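Local coordinates for F420-dependent methylenetetrahydromethanopterin dehydrogenase (Methanopyrus kandleri, PDB 1QV9), which catalyses the reversible, coenzyme F420-dependent interconversion of methylene- and methenyl-tetrahydromethanopterin, a one-carbon step of methanogenesis from CO2, at residues C11-G15 / T16-M20; A160-E163 / L164-K167; A244-L247 / A248-R252. All blocks are in the same frame, centred on the assembly; numbering follows the deposited sequence.

Contact 1 is the most central of the three, about 6 Å from its centre to that of the chain, where the loop after strand 4-10 turns into helix 15-19. Contacts 2 and 3 lie along single helices, further out. Contact 2, on helix 153-169, has an apolar side on the parallel sheet and a charged outer side, and no other chain reaches it. Contact 3, on helix 227-257, is buried between helices of its own chain and two other subunits, its charges paired largely across chains. Contacts 1 and 2 share I97 as a neighbour; contacts 1 and 3 both pack on helix 134-150. Their chemistry runs from backbone and water bonds through a local salt bridge to intersubunit ion pairs.

Contact 1: C11-G15 / T16-M20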
loop_
_atom_site.group_PDB
_atom_site.type_symbol
_atom_site.label_atom_id
_atom_site.label_comp_id
_atom_site.label_asym_id
_atom_site.label_seq_id
_atom_site.Cartn_x
_atom_site.Cartn_y
_atom_site.Cartn_z
ATOM N N CYS A 11 -23.385 26.312 11.087
ATOM C CA CYS A 11 -23.434 27.173 9.904
ATOM C C CYS A 11 -22.098 27.054 9.197
ATOM O O CYS A 11 -21.039 27.343 9.797
ATOM C CB CYS A 11 -23.697 28.624 10.301
ATOM S SG CYS A 11 -25.280 28.901 11.131
ATOM N N GLY A 12 -22.108 26.670 7.918
ATOM C CA GLY A 12 -20.856 26.451 7.222
ATOM C C GLY A 12 -20.411 25.051 7.620
ATOM O O GLY A 12 -21.123 24.393 8.381
ATOM N N ASN A 13 -19.284 24.572 7.128
ATOM C CA ASN A 13 -18.895 23.226 7.571
ATOM C C ASN A 13 -17.434 23.115 7.933
ATOM O O ASN A 13 -16.551 23.603 7.225
ATOM C CB ASN A 13 -19.221 22.186 6.506
ATOM C CG ASN A 13 -19.037 20.751 7.016
ATOM O OD1 ASN A 13 -19.624 20.348 8.048
ATOM N ND2 ASN A 13 -18.200 19.987 6.319
ATOM N N LEU A 14 -17.207 22.460 9.054
ATOM C CA LEU A 14 -15.888 22.188 9.570
ATOM C C LEU A 14 -15.982 20.715 9.965
ATOM O O LEU A 14 -17.067 20.222 10.303
ATOM C CB LEU A 14 -15.651 23.051 10.836
ATOM C CG LEU A 14 -14.389 23.876 11.055
ATOM C CD1 LEU A 14 -13.973 24.599 9.793
ATOM C CD2 LEU A 14 -14.653 24.841 12.203
ATOM N N GLY A 15 -14.866 19.999 9.895
ATOM C CA GLY A 15 -14.915 18.620 10.308
ATOM C C GLY A 15 -15.362 18.485 11.752
ATOM O O GLY A 15 -16.133 17.599 12.098
ATOM N N THR A 16 -14.904 19.373 12.628
ATOM C CA THR A 16 -15.280 19.227 14.028
ATOM C C THR A 16 -16.752 19.556 14.260
ATOM O O THR A 16 -17.398 18.939 15.103
ATOM C CB THR A 16 -14.364 20.113 14.925
ATOM O OG1 THR A 16 -13.002 19.756 14.656
ATOM C CG2 THR A 16 -14.649 19.868 16.440
ATOM N N SER A 17 -17.296 20.505 13.502
ATOM C CA SER A 17 -18.697 20.846 13.725
ATOM C C SER A 17 -19.620 19.737 13.213
ATOM O O SER A 17 -20.718 19.556 13.737
ATOM C CB SER A 17 -19.026 22.228 13.152
ATOM O OG SER A 17 -18.836 22.291 11.755
HETATM N N MSE A 18 -19.184 19.013 12.178
HETATM C CA MSE A 18 -19.983 17.902 11.642
HETATM C C MSE A 18 -20.251 16.902 12.756
HETATM O O MSE A 18 -21.393 16.488 12.981
HETATM C CB MSE A 18 -19.243 17.129 10.525
HETATM C CG MSE A 18 -19.173 17.810 9.169
HETATM SE SE MSE A 18 -18.571 16.596 7.745
HETATM C CE MSE A 18 -19.594 15.051 8.223
HETATM N N MSE A 19 -19.178 16.526 13.456
HETATM C CA MSE A 19 -19.215 15.504 14.505
HETATM C C MSE A 19 -19.425 15.874 15.968
HETATM O O MSE A 19 -19.787 14.998 16.759
HETATM C CB MSE A 19 -17.906 14.684 14.459
HETATM C CG MSE A 19 -17.812 13.610 13.363
HETATM SE SE MSE A 19 -18.657 12.023 13.962
HETATM C CE MSE A 19 -19.338 11.286 12.326
HETATM N N MSE A 20 -19.203 17.131 16.328
HETATM C CA MSE A 20 -19.260 17.557 17.739
HETATM C C MSE A 20 -20.331 16.989 18.623
HETATM O O MSE A 20 -20.002 16.456 19.684
HETATM C CB MSE A 20 -19.214 19.086 17.868
HETATM C CG MSE A 20 -20.332 19.824 17.184
HETATM SE SE MSE A 20 -20.007 21.741 17.303
HETATM C CE MSE A 20 -21.590 22.312 16.450
HETATM O O HOH W 1 -20.848 23.814 11.012
#
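The carboxamide of N13 is met at its end, beyond OD1 and ND2, by the side chain of M18, a selenomethionine in this crystal, and neither of its faces is stacked on by residues 16-20. In the conformer described, one of two modelled for M18, M18 SE lies 3.7 Å from N13 ND2; the still closer approach of M18 CG to N13 OD1 is doubtful. N13 has CG anti to its own N (chi1 -171°), a setting that carries the amide over to the first helical turn.

Before it, the backbone of G12 is bent so that a CB would press against the preceding carbonyl O, and glycine therefore suits the place. L14 is the N-cap residue, and L14 O takes the first helical bond, from M18 N at 3.1 Å with an N-H...O angle of 152°. The hydroxyl of S17 sits between its own N and carbonyl carbon (chi1 62°), which turns S17 OG back to within 3.4 Å of L14 CB. There S17 OG donates to a water at 2.6 Å, and that water donates in turn to G12 O at 2.7 Å, a small bridge for which a short hydroxyl side chain is well suited.

The segment forms the turn from strand 4-10 of the parallel sheet into helix 15-19, at whose start G15 N and T16 N donate to the two carboxylate oxygens of D122. T16 packs on I97 of strand 94-99 and on F154 and V157 of helix 153-169, while M18 leans on N141 and M145 of helix 134-150 and on M18 of the second subunit.

Contact 2: A160-E163 / L164-K167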
loop_
_atom_site.group_PDB
_atom_site.type_symbol
_atom_site.label_atom_id
_atom_site.label_comp_id
_atom_site.label_asym_id
_atom_site.label_seq_id
_atom_site.Cartn_x
_atom_site.Cartn_y
_atom_site.Cartn_z
ATOM N N ALA A 160 -13.599 17.710 26.619
ATOM C CA ALA A 160 -13.979 19.060 27.001
ATOM C C ALA A 160 -15.488 19.192 27.200
ATOM O O ALA A 160 -15.959 19.840 28.147
ATOM C CB ALA A 160 -13.508 20.067 25.957
ATOM N N PHE A 161 -16.268 18.598 26.297
ATOM C CA PHE A 161 -17.712 18.683 26.435
ATOM C C PHE A 161 -18.244 17.790 27.520
ATOM O O PHE A 161 -19.216 18.163 28.171
ATOM C CB PHE A 161 -18.406 18.395 25.079
ATOM C CG PHE A 161 -18.462 19.588 24.187
ATOM C CD1 PHE A 161 -17.752 19.615 23.006
ATOM C CD2 PHE A 161 -19.160 20.724 24.578
ATOM C CE1 PHE A 161 -17.716 20.768 22.205
ATOM C CE2 PHE A 161 -19.132 21.876 23.803
ATOM C CZ PHE A 161 -18.406 21.901 22.606
ATOM N N ASP A 162 -17.620 16.640 27.749
ATOM C CA ASP A 162 -18.090 15.761 28.822
ATOM C C ASP A 162 -17.909 16.479 30.180
ATOM O O ASP A 162 -18.768 16.353 31.055
ATOM C CB ASP A 162 -17.347 14.434 28.780
ATOM C CG ASP A 162 -18.012 13.421 27.814
ATOM O OD1 ASP A 162 -17.328 12.479 27.368
ATOM O OD2 ASP A 162 -19.232 13.563 27.541
ATOM N N GLU A 163 -16.818 17.228 30.337
ATOM C CA GLU A 163 -16.572 17.993 31.570
ATOM C C GLU A 163 -17.665 19.069 31.740
ATOM O O GLU A 163 -18.221 19.269 32.832
ATOM C CB GLU A 163 -15.193 18.656 31.501
ATOM C CG GLU A 163 -14.826 19.519 32.721
ATOM C CD GLU A 163 -13.564 20.359 32.493
ATOM O OE1 GLU A 163 -12.513 19.784 32.138
ATOM O OE2 GLU A 163 -13.623 21.598 32.671
ATOM N N LEU A 164 -17.992 19.774 30.660
ATOM C CA LEU A 164 -19.021 20.807 30.709
ATOM C C LEU A 164 -20.402 20.194 31.026
ATOM O O LEU A 164 -21.211 20.792 31.757
ATOM C CB LEU A 164 -19.050 21.538 29.361
ATOM C CG LEU A 164 -19.652 22.941 29.337
ATOM C CD1 LEU A 164 -18.861 23.885 30.256
ATOM C CD2 LEU A 164 -19.644 23.446 27.887
ATOM N N ILE A 165 -20.668 19.009 30.488
ATOM C CA ILE A 165 -21.929 18.329 30.740
ATOM C C ILE A 165 -22.028 17.979 32.225
ATOM O O ILE A 165 -23.117 18.091 32.802
ATOM C CB ILE A 165 -22.079 17.062 29.879
ATOM C CG1 ILE A 165 -22.420 17.498 28.446
ATOM C CG2 ILE A 165 -23.178 16.138 30.444
ATOM C CD1 ILE A 165 -22.218 16.432 27.437
ATOM N N GLU A 166 -20.918 17.580 32.852
ATOM C CA GLU A 166 -21.020 17.264 34.276
ATOM C C GLU A 166 -21.392 18.513 35.079
ATOM O O GLU A 166 -22.206 18.434 36.015
ATOM C CB GLU A 166 -19.734 16.611 34.774
ATOM C CG GLU A 166 -19.639 15.156 34.312
ATOM C CD GLU A 166 -20.897 14.342 34.647
ATOM O OE1 GLU A 166 -21.198 14.171 35.858
ATOM O OE2 GLU A 166 -21.591 13.870 33.710
ATOM N N LYS A 167 -20.822 19.661 34.714
ATOM C CA LYS A 167 -21.152 20.922 35.384
ATOM C C LYS A 167 -22.582 21.404 35.077
ATOM O O LYS A 167 -23.253 22.031 35.912
ATOM C CB LYS A 167 -20.167 21.996 34.956
ATOM C CG LYS A 167 -18.766 21.615 35.335
ATOM C CD LYS A 167 -17.771 22.665 34.951
ATOM C CE LYS A 167 -16.375 22.231 35.421
ATOM N NZ LYS A 167 -15.286 23.128 34.934
HETATM O O HOH W 2 -20.489 14.165 30.943
HETATM O O HOH W 3 -15.737 22.804 31.882
#
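E163 and K167 lie side by side and point the same way, one turn apart on helix 153-169, an i to i+4 salt bridge on the outer side of an amphipathic helix packed on the parallel sheet. K167 NZ comes within 3.2 Å of E163 OE2, on the anti side of the carboxylate and 29° out of its plane. Both chains run extended beyond CG, and E163 has CG anti to its backbone N (chi1 179°), which sets the carboxylate alongside the lysine's end. The ammonium has a second mate in D177, and an alanine in place of K167 would probably leave both carboxylates without this shared positive charge.

On the inner side, F161 CD2 and L164 CD2 are 4.3 Å apart, the methyl lying obliquely to the ring; large apolar residues suit this side, where both pack on F67 and where F161 also reaches V69, I97 and I117. I165 runs beside D162 in the same direction, I165 CG1 only 3.3 Å from F161 O. The carboxylate of D162 is held by R30 and H266, that of E166 by K169.

E166 bends at chi2, and a water donates to both E166 OE2 and D162 O, tying the side chain to its own helix. Another water closes the salt bridge, giving a hydrogen to E163 OE2 at 2.6 Å and accepting one from K167 NZ at 3.1 Å.

Contact 3: A244-L247 / A248-R252; sequences AAEL and ADEAR
A244 O opens the segment by accepting from A248 N at 3.0 Å, and the A244 methyl packs on V147 and I209, a small group that suits a place between two helices. A245 O accepts from D249 N at 2.8 Å, and the methyl of A245 likewise rests on helix 134-150. A248, one turn on, adds a third methyl on this side; A248 CB lies 3.6 Å from A245 O. These alanines line the side of helix 227-257 that faces helix 134-150 in the helix bundle of this enzyme.

E246 O accepts from E250 N at 2.8 Å, and the side chain of E246 lies alongside that of E250, pointing the same way, with the carboxylate planes 39° apart. E246 OE2 and E250 OE2 stand 3.9 Å from each other. E246 starts anti to its backbone N (chi1 -176°), whereas E250 starts anti to its carbonyl carbon (chi1 -76°), and these different first torsions let the two chains converge from successive turns. K243 of the third subunit pairs with both OE2 atoms and probably offsets the like charges, which include E246 of the third subunit. E250 OE1 is paired with K202 and with R242 of the third subunit, and D249 OD2 with R242 of the second subunit.

L247, on the flank facing helix 197-223, packs against A205, A206 and I209, a buried place suited to a branched apolar chain. L247 O accepts from A251 N at 3.0 Å, and A251 CB comes within 3.7 Å of the same oxygen.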
loop_
_atom_site.group_PDB
_atom_site.type_symbol
_atom_site.label_atom_id
_atom_site.label_comp_id
_atom_site.label_asym_id
_atom_site.label_seq_id
_atom_site.Cartn_x
_atom_site.Cartn_y
_atom_site.Cartn_z
ATOM N N ALA A 244 -2.458 12.773 4.805
ATOM C CA ALA A 244 -2.561 12.951 6.241
ATOM C C ALA A 244 -3.504 11.835 6.755
ATOM O O ALA A 244 -3.226 11.286 7.813
ATOM C CB ALA A 244 -3.122 14.373 6.601
ATOM N N ALA A 245 -4.577 11.518 6.028
ATOM C CA ALA A 245 -5.500 10.439 6.527
ATOM C C ALA A 245 -4.745 9.115 6.537
ATOM O O ALA A 245 -4.968 8.258 7.423
ATOM C CB ALA A 245 -6.717 10.314 5.620
ATOM N N GLU A 246 -3.871 8.887 5.552
ATOM C CA GLU A 246 -3.115 7.635 5.509
ATOM C C GLU A 246 -2.178 7.546 6.721
ATOM O O GLU A 246 -1.993 6.471 7.309
ATOM C CB GLU A 246 -2.323 7.563 4.202
ATOM C CG GLU A 246 -1.557 6.293 3.967
ATOM C CD GLU A 246 -0.675 6.442 2.749
ATOM O OE1 GLU A 246 -1.220 6.834 1.697
ATOM O OE2 GLU A 246 0.543 6.198 2.851
ATOM N N LEU A 247 -1.570 8.667 7.117
ATOM C CA LEU A 247 -0.705 8.647 8.295
ATOM C C LEU A 247 -1.516 8.320 9.531
ATOM O O LEU A 247 -1.044 7.558 10.384
ATOM C CB LEU A 247 -0.029 10.026 8.493
ATOM C CG LEU A 247 1.276 10.248 7.746
ATOM C CD1 LEU A 247 1.562 11.758 7.730
ATOM C CD2 LEU A 247 2.424 9.513 8.438
ATOM N N ALA A 248 -2.703 8.916 9.633
ATOM C CA ALA A 248 -3.551 8.672 10.801
ATOM C C ALA A 248 -3.944 7.195 10.792
ATOM O O ALA A 248 -4.002 6.540 11.872
ATOM C CB ALA A 248 -4.778 9.579 10.762
ATOM N N ASP A 249 -4.263 6.649 9.623
ATOM C CA ASP A 249 -4.603 5.208 9.523
ATOM C C ASP A 249 -3.399 4.353 9.973
ATOM O O ASP A 249 -3.556 3.368 10.703
ATOM C CB ASP A 249 -4.952 4.825 8.067
ATOM C CG ASP A 249 -5.393 3.359 7.938
ATOM O OD1 ASP A 249 -6.546 3.113 8.326
ATOM O OD2 ASP A 249 -4.607 2.504 7.485
ATOM N N GLU A 250 -2.193 4.716 9.545
ATOM C CA GLU A 250 -1.001 3.972 9.938
ATOM C C GLU A 250 -0.814 3.998 11.452
ATOM O O GLU A 250 -0.392 2.992 12.047
ATOM C CB GLU A 250 0.265 4.568 9.299
ATOM C CG GLU A 250 0.421 4.241 7.865
ATOM C CD GLU A 250 1.805 4.640 7.308
ATOM O OE1 GLU A 250 2.701 5.101 8.064
ATOM O OE2 GLU A 250 1.984 4.473 6.095
ATOM N N ALA A 251 -1.099 5.130 12.078
ATOM C CA ALA A 251 -0.937 5.235 13.529
ATOM C C ALA A 251 -1.907 4.282 14.182
ATOM O O ALA A 251 -1.537 3.545 15.121
ATOM C CB ALA A 251 -1.223 6.667 13.997
ATOM N N ARG A 252 -3.152 4.270 13.706
ATOM C CA ARG A 252 -4.124 3.388 14.353
ATOM C C ARG A 252 -3.732 1.923 14.151
ATOM O O ARG A 252 -3.896 1.101 15.112
ATOM C CB ARG A 252 -5.510 3.657 13.825
ATOM C CG ARG A 252 -6.600 2.895 14.609
ATOM C CD ARG A 252 -7.821 3.669 14.523
ATOM N NE ARG A 252 -8.956 3.175 15.317
ATOM C CZ ARG A 252 -9.277 3.581 16.541
ATOM N NH1 ARG A 252 -10.371 3.082 17.099
ATOM N NH2 ARG A 252 -8.573 4.479 17.224
#